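Local coordinates for protein 16S rRNA methyltransferase (Streptomyces sp. DSM 40477, PDB 3MQ2) that methylates the N1 position of adenine 1408 in 16S rRNA using S-adenosyl-L-methionine, conferring resistance to aminoglycosides such as kanamycin, neomycin and apramycin, at residues G175-P186 against R206-S217. Numbering follows the deposited sequence.
Sequences GWKLADCRYLEP and RFDVLALTGTIS
The antiparallel strand pair at one edge of the seven-stranded Rossmann-like methyltransferase sheet brings edge strand 176-184 against strand 209-216, which in turn bonds to strand 134-141. A classic beta bulge breaks the register: Thr213 O accepts from both Ala179 N (2.9 Å) and Asp180 N, in the carbonyl plane of Thr213 for the first and tilted out of it for the second. Just beyond, Gly214 CA comes within 3.1 Å of Lys177 O in a CA-H...O contact, a tight approach of the backbones.

On the face bearing Trp176, Cys181 and Tyr183, CD1 of Ile216 sits over the five-membered ring of Trp176, 3.6 Å from its centroid, while the indole NE1 bonds to Leu123 O. CG of Trp176 stands beside its own backbone N (chi1 -64°), which turns a ring face to Ile216 CD1. Farther along, Leu212 CD2 packs on Cys181 SG in the conformer modelled here, and helices 160-173 and 121-128 pack on this face. The other face carries Asp180, whose carboxylate is gripped side-on by NE and NH2 of Arg182 in one of its two conformers; a water bridges Asp180 OD2, Ala211 O and Thr213 OG1. Here Leu184 CG rests on Ala211 CB at 3.7 Å.

Just before strand 209-216, Phe207 is sandwiched between Tyr183 and Arg206. Tyr183 CB lies over the centre of one face, 3.5 Å from the Phe207 centroid, the two rings being nearly parallel (7°) but slid apart; the guanidinium of Arg206 lies over the opposite face, offset toward the rim. Arg206 NH1 to Glu185 OE1 at 2.9 Å and Arg206 NH2 to Glu185 OE2 at 3.0 Å form an end-on bidentate salt bridge, with the two planes 33° apart. The paired bonds restrict rotation of the guanidinium and probably help to keep it on Phe207, so that charge pairing and aromatic packing extend the contact beyond the backbone hydrogen bonds.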
loop_
_atom_site.group_PDB
_atom_site.type_symbol
_atom_site.label_atom_id
_atom_site.label_comp_id
_atom_site.label_asym_id
_atom_site.label_seq_id
_atom_site.Cartn_x
_atom_site.Cartn_y
_atom_site.Cartn_z
ATOM N N GLY A 175 -13.440 8.683 6.484
ATOM C CA GLY A 175 -13.631 9.046 5.092
ATOM C C GLY A 175 -13.314 7.958 4.078
ATOM O O GLY A 175 -13.040 8.261 2.919
ATOM N N TRP A 176 -13.328 6.699 4.511
ATOM C CA TRP A 176 -13.187 5.569 3.594
ATOM C C TRP A 176 -14.497 4.805 3.494
ATOM O O TRP A 176 -15.058 4.398 4.506
ATOM C CB TRP A 176 -12.119 4.582 4.068
ATOM C CG TRP A 176 -10.710 5.111 4.119
ATOM C CD1 TRP A 176 -10.298 6.348 4.541
ATOM C CD2 TRP A 176 -9.528 4.394 3.748
ATOM N NE1 TRP A 176 -8.917 6.438 4.452
ATOM C CE2 TRP A 176 -8.425 5.249 3.966
ATOM C CE3 TRP A 176 -9.293 3.101 3.261
ATOM C CZ2 TRP A 176 -7.116 4.860 3.708
ATOM C CZ3 TRP A 176 -7.984 2.713 3.002
ATOM C CH2 TRP A 176 -6.914 3.591 3.224
ATOM N N LYS A 177 -14.977 4.611 2.271
ATOM C CA LYS A 177 -16.186 3.823 2.047
ATOM C C LYS A 177 -15.802 2.376 1.800
ATOM O O LYS A 177 -15.300 2.032 0.729
ATOM C CB LYS A 177 -16.980 4.367 0.860
ATOM C CG LYS A 177 -18.135 3.472 0.425
ATOM C CD LYS A 177 -19.027 3.102 1.600
ATOM C CE LYS A 177 -20.166 2.186 1.166
ATOM N NZ LYS A 177 -20.993 2.794 0.093
ATOM N N LEU A 178 -16.027 1.531 2.806
ATOM C CA LEU A 178 -15.675 0.117 2.701
ATOM C C LEU A 178 -16.781 -0.627 1.971
ATOM O O LEU A 178 -17.855 -0.853 2.529
ATOM C CB LEU A 178 -15.441 -0.493 4.087
ATOM C CG LEU A 178 -14.987 -1.957 4.108
ATOM C CD1 LEU A 178 -13.750 -2.175 3.240
ATOM C CD2 LEU A 178 -14.726 -2.410 5.538
ATOM N N ALA A 179 -16.512 -1.000 0.721
ATOM C CA ALA A 179 -17.541 -1.553 -0.155
ATOM C C ALA A 179 -17.536 -3.071 -0.163
ATOM O O ALA A 179 -18.574 -3.702 -0.356
ATOM C CB ALA A 179 -17.351 -1.033 -1.563
ATOM N N ASP A 180 -16.362 -3.661 0.021
ATOM C CA ASP A 180 -16.253 -5.103 -0.068
ATOM C C ASP A 180 -15.199 -5.657 0.875
ATOM O O ASP A 180 -14.153 -5.044 1.091
ATOM C CB ASP A 180 -15.928 -5.524 -1.494
ATOM C CG ASP A 180 -15.989 -7.024 -1.677
ATOM O OD1 ASP A 180 -17.113 -7.567 -1.779
ATOM O OD2 ASP A 180 -14.917 -7.659 -1.713
ATOM N N CYS A 181 -15.500 -6.813 1.453
ATOM C CA CYS A 181 -14.551 -7.534 2.292
ATOM C C CYS A 181 -14.590 -9.001 1.899
ATOM O O CYS A 181 -15.647 -9.634 1.946
ATOM C CB CYS A 181 -14.916 -7.390 3.771
ATOM S SG CYS A 181 -15.150 -5.682 4.331
ATOM N N ARG A 182 -13.454 -9.547 1.488
ATOM C CA ARG A 182 -13.426 -10.962 1.123
ATOM C C ARG A 182 -12.059 -11.601 1.328
ATOM O O ARG A 182 -11.035 -10.935 1.258
ATOM C CB ARG A 182 -13.869 -11.136 -0.331
ATOM C CG ARG A 182 -12.973 -10.439 -1.339
ATOM C CD ARG A 182 -13.476 -10.654 -2.765
ATOM N NE ARG A 182 -14.791 -10.061 -2.970
ATOM C CZ ARG A 182 -15.837 -10.705 -3.483
ATOM N NH1 ARG A 182 -15.729 -11.974 -3.854
ATOM N NH2 ARG A 182 -16.993 -10.076 -3.630
ATOM N N TYR A 183 -12.060 -12.904 1.576
ATOM C CA TYR A 183 -10.820 -13.646 1.670
ATOM C C TYR A 183 -10.204 -13.772 0.282
ATOM O O TYR A 183 -10.920 -13.907 -0.724
ATOM C CB TYR A 183 -11.083 -15.044 2.217
ATOM C CG TYR A 183 -11.453 -15.119 3.678
ATOM C CD1 TYR A 183 -10.620 -14.598 4.662
ATOM C CD2 TYR A 183 -12.625 -15.751 4.074
ATOM C CE1 TYR A 183 -10.958 -14.690 6.004
ATOM C CE2 TYR A 183 -12.967 -15.854 5.410
ATOM C CZ TYR A 183 -12.130 -15.328 6.372
ATOM O OH TYR A 183 -12.471 -15.431 7.698
ATOM N N LEU A 184 -8.876 -13.710 0.227
ATOM C CA LEU A 184 -8.143 -13.960 -1.005
ATOM C C LEU A 184 -7.522 -15.343 -0.938
ATOM O O LEU A 184 -6.914 -15.706 0.074
ATOM C CB LEU A 184 -7.024 -12.932 -1.194
ATOM C CG LEU A 184 -7.415 -11.480 -1.450
ATOM C CD1 LEU A 184 -6.157 -10.736 -1.853
ATOM C CD2 LEU A 184 -8.481 -11.383 -2.531
ATOM N N GLU A 185 -7.679 -16.118 -2.010
ATOM C CA GLU A 185 -6.976 -17.399 -2.122
ATOM C C GLU A 185 -5.479 -17.139 -2.166
ATOM O O GLU A 185 -5.048 -16.069 -2.595
ATOM C CB GLU A 185 -7.369 -18.100 -3.417
ATOM C CG GLU A 185 -8.824 -18.427 -3.518
ATOM C CD GLU A 185 -9.187 -19.681 -2.752
ATOM O OE1 GLU A 185 -8.279 -20.321 -2.186
ATOM O OE2 GLU A 185 -10.385 -20.022 -2.724
ATOM N N PRO A 186 -4.676 -18.112 -1.719
ATOM C CA PRO A 186 -3.216 -17.965 -1.752
ATOM C C PRO A 186 -2.714 -17.617 -3.150
ATOM O O PRO A 186 -1.745 -16.860 -3.275
ATOM C CB PRO A 186 -2.724 -19.358 -1.338
ATOM C CG PRO A 186 -3.792 -19.842 -0.426
ATOM C CD PRO A 186 -5.086 -19.348 -1.031
ATOM N N ARG A 206 -6.604 -22.089 5.607
ATOM C CA ARG A 206 -7.429 -22.004 4.404
ATOM C C ARG A 206 -7.163 -20.708 3.649
ATOM O O ARG A 206 -6.962 -20.724 2.439
ATOM C CB ARG A 206 -8.917 -22.113 4.748
ATOM C CG ARG A 206 -9.833 -22.064 3.524
ATOM C CD ARG A 206 -9.544 -23.198 2.535
ATOM N NE ARG A 206 -10.356 -23.040 1.329
ATOM C CZ ARG A 206 -10.010 -22.283 0.292
ATOM N NH1 ARG A 206 -8.852 -21.618 0.298
ATOM N NH2 ARG A 206 -10.821 -22.179 -0.752
ATOM N N PHE A 207 -7.172 -19.593 4.380
ATOM C CA PHE A 207 -6.862 -18.287 3.821
ATOM C C PHE A 207 -5.900 -17.576 4.744
ATOM O O PHE A 207 -5.964 -17.741 5.962
ATOM C CB PHE A 207 -8.112 -17.424 3.712
ATOM C CG PHE A 207 -9.126 -17.939 2.745
ATOM C CD1 PHE A 207 -8.875 -17.927 1.384
ATOM C CD2 PHE A 207 -10.351 -18.396 3.200
ATOM C CE1 PHE A 207 -9.834 -18.399 0.484
ATOM C CE2 PHE A 207 -11.315 -18.859 2.311
ATOM C CZ PHE A 207 -11.049 -18.850 0.950
ATOM N N ASP A 208 -5.032 -16.761 4.159
ATOM C CA ASP A 208 -4.071 -15.988 4.927
ATOM C C ASP A 208 -4.371 -14.504 4.892
ATOM O O ASP A 208 -3.826 -13.756 5.691
ATOM C CB ASP A 208 -2.676 -16.183 4.354
ATOM C CG ASP A 208 -2.248 -17.620 4.378
ATOM O OD1 ASP A 208 -2.432 -18.249 5.434
ATOM O OD2 ASP A 208 -1.735 -18.109 3.354
ATOM N N VAL A 209 -5.213 -14.082 3.950
ATOM C CA VAL A 209 -5.393 -12.655 3.690
ATOM C C VAL A 209 -6.864 -12.304 3.537
ATOM O O VAL A 209 -7.631 -13.050 2.923
ATOM C CB VAL A 209 -4.641 -12.249 2.412
ATOM C CG1 VAL A 209 -4.986 -10.815 1.994
ATOM C CG2 VAL A 209 -3.136 -12.408 2.603
ATOM N N LEU A 210 -7.254 -11.172 4.109
ATOM C CA LEU A 210 -8.593 -10.623 3.943
ATOM C C LEU A 210 -8.449 -9.303 3.187
ATOM O O LEU A 210 -7.739 -8.407 3.637
ATOM C CB LEU A 210 -9.220 -10.340 5.310
ATOM C CG LEU A 210 -10.650 -9.808 5.356
ATOM C CD1 LEU A 210 -11.589 -10.843 4.751
ATOM C CD2 LEU A 210 -11.053 -9.484 6.785
ATOM N N ALA A 211 -9.120 -9.189 2.041
ATOM C CA ALA A 211 -9.060 -7.976 1.221
ATOM C C ALA A 211 -10.212 -7.026 1.519
ATOM O O ALA A 211 -11.376 -7.398 1.415
ATOM C CB ALA A 211 -9.057 -8.335 -0.265
ATOM N N LEU A 212 -9.867 -5.795 1.877
ATOM C CA LEU A 212 -10.841 -4.733 2.094
ATOM C C LEU A 212 -10.731 -3.776 0.924
ATOM O O LEU A 212 -9.666 -3.218 0.686
ATOM C CB LEU A 212 -10.512 -3.974 3.386
ATOM C CG LEU A 212 -10.336 -4.771 4.685
ATOM C CD1 LEU A 212 -9.900 -3.853 5.819
ATOM C CD2 LEU A 212 -11.604 -5.499 5.061
ATOM N N THR A 213 -11.822 -3.571 0.187
ATOM C CA THR A 213 -11.769 -2.636 -0.931
ATOM C C THR A 213 -12.904 -1.623 -0.860
ATOM O O THR A 213 -13.925 -1.846 -0.209
ATOM C CB THR A 213 -11.789 -3.344 -2.309
ATOM O OG1 THR A 213 -12.953 -4.181 -2.415
ATOM C CG2 THR A 213 -10.539 -4.212 -2.495
ATOM N N GLY A 214 -12.707 -0.505 -1.534
ATOM C CA GLY A 214 -13.713 0.533 -1.538
ATOM C C GLY A 214 -13.180 1.792 -2.184
ATOM O O GLY A 214 -12.260 1.749 -3.010
ATOM N N THR A 215 -13.770 2.915 -1.792
ATOM C CA THR A 215 -13.421 4.206 -2.366
ATOM C C THR A 215 -13.222 5.220 -1.252
ATOM O O THR A 215 -13.785 5.094 -0.167
ATOM C CB THR A 215 -14.516 4.717 -3.328
ATOM O OG1 THR A 215 -15.741 4.866 -2.611
ATOM C CG2 THR A 215 -14.729 3.735 -4.472
ATOM N N ILE A 216 -12.405 6.225 -1.530
ATOM C CA ILE A 216 -12.191 7.313 -0.593
ATOM C C ILE A 216 -13.348 8.295 -0.756
ATOM O O ILE A 216 -13.620 8.772 -1.857
ATOM C CB ILE A 216 -10.844 8.022 -0.865
ATOM C CG1 ILE A 216 -9.656 7.047 -0.746
ATOM C CG2 ILE A 216 -10.657 9.218 0.078
ATOM C CD1 ILE A 216 -9.570 6.325 0.615
ATOM N N SER A 217 -14.035 8.587 0.343
ATOM C CA SER A 217 -15.249 9.393 0.291
ATOM C C SER A 217 -15.306 10.235 1.555
ATOM O O SER A 217 -15.963 9.860 2.521
ATOM C CB SER A 217 -16.469 8.475 0.204
ATOM O OG SER A 217 -17.646 9.217 -0.082
HETATM O O HOH W 1 -12.453 -6.788 -1.281
HETATM O O HOH W 2 -4.662 -16.492 1.476
#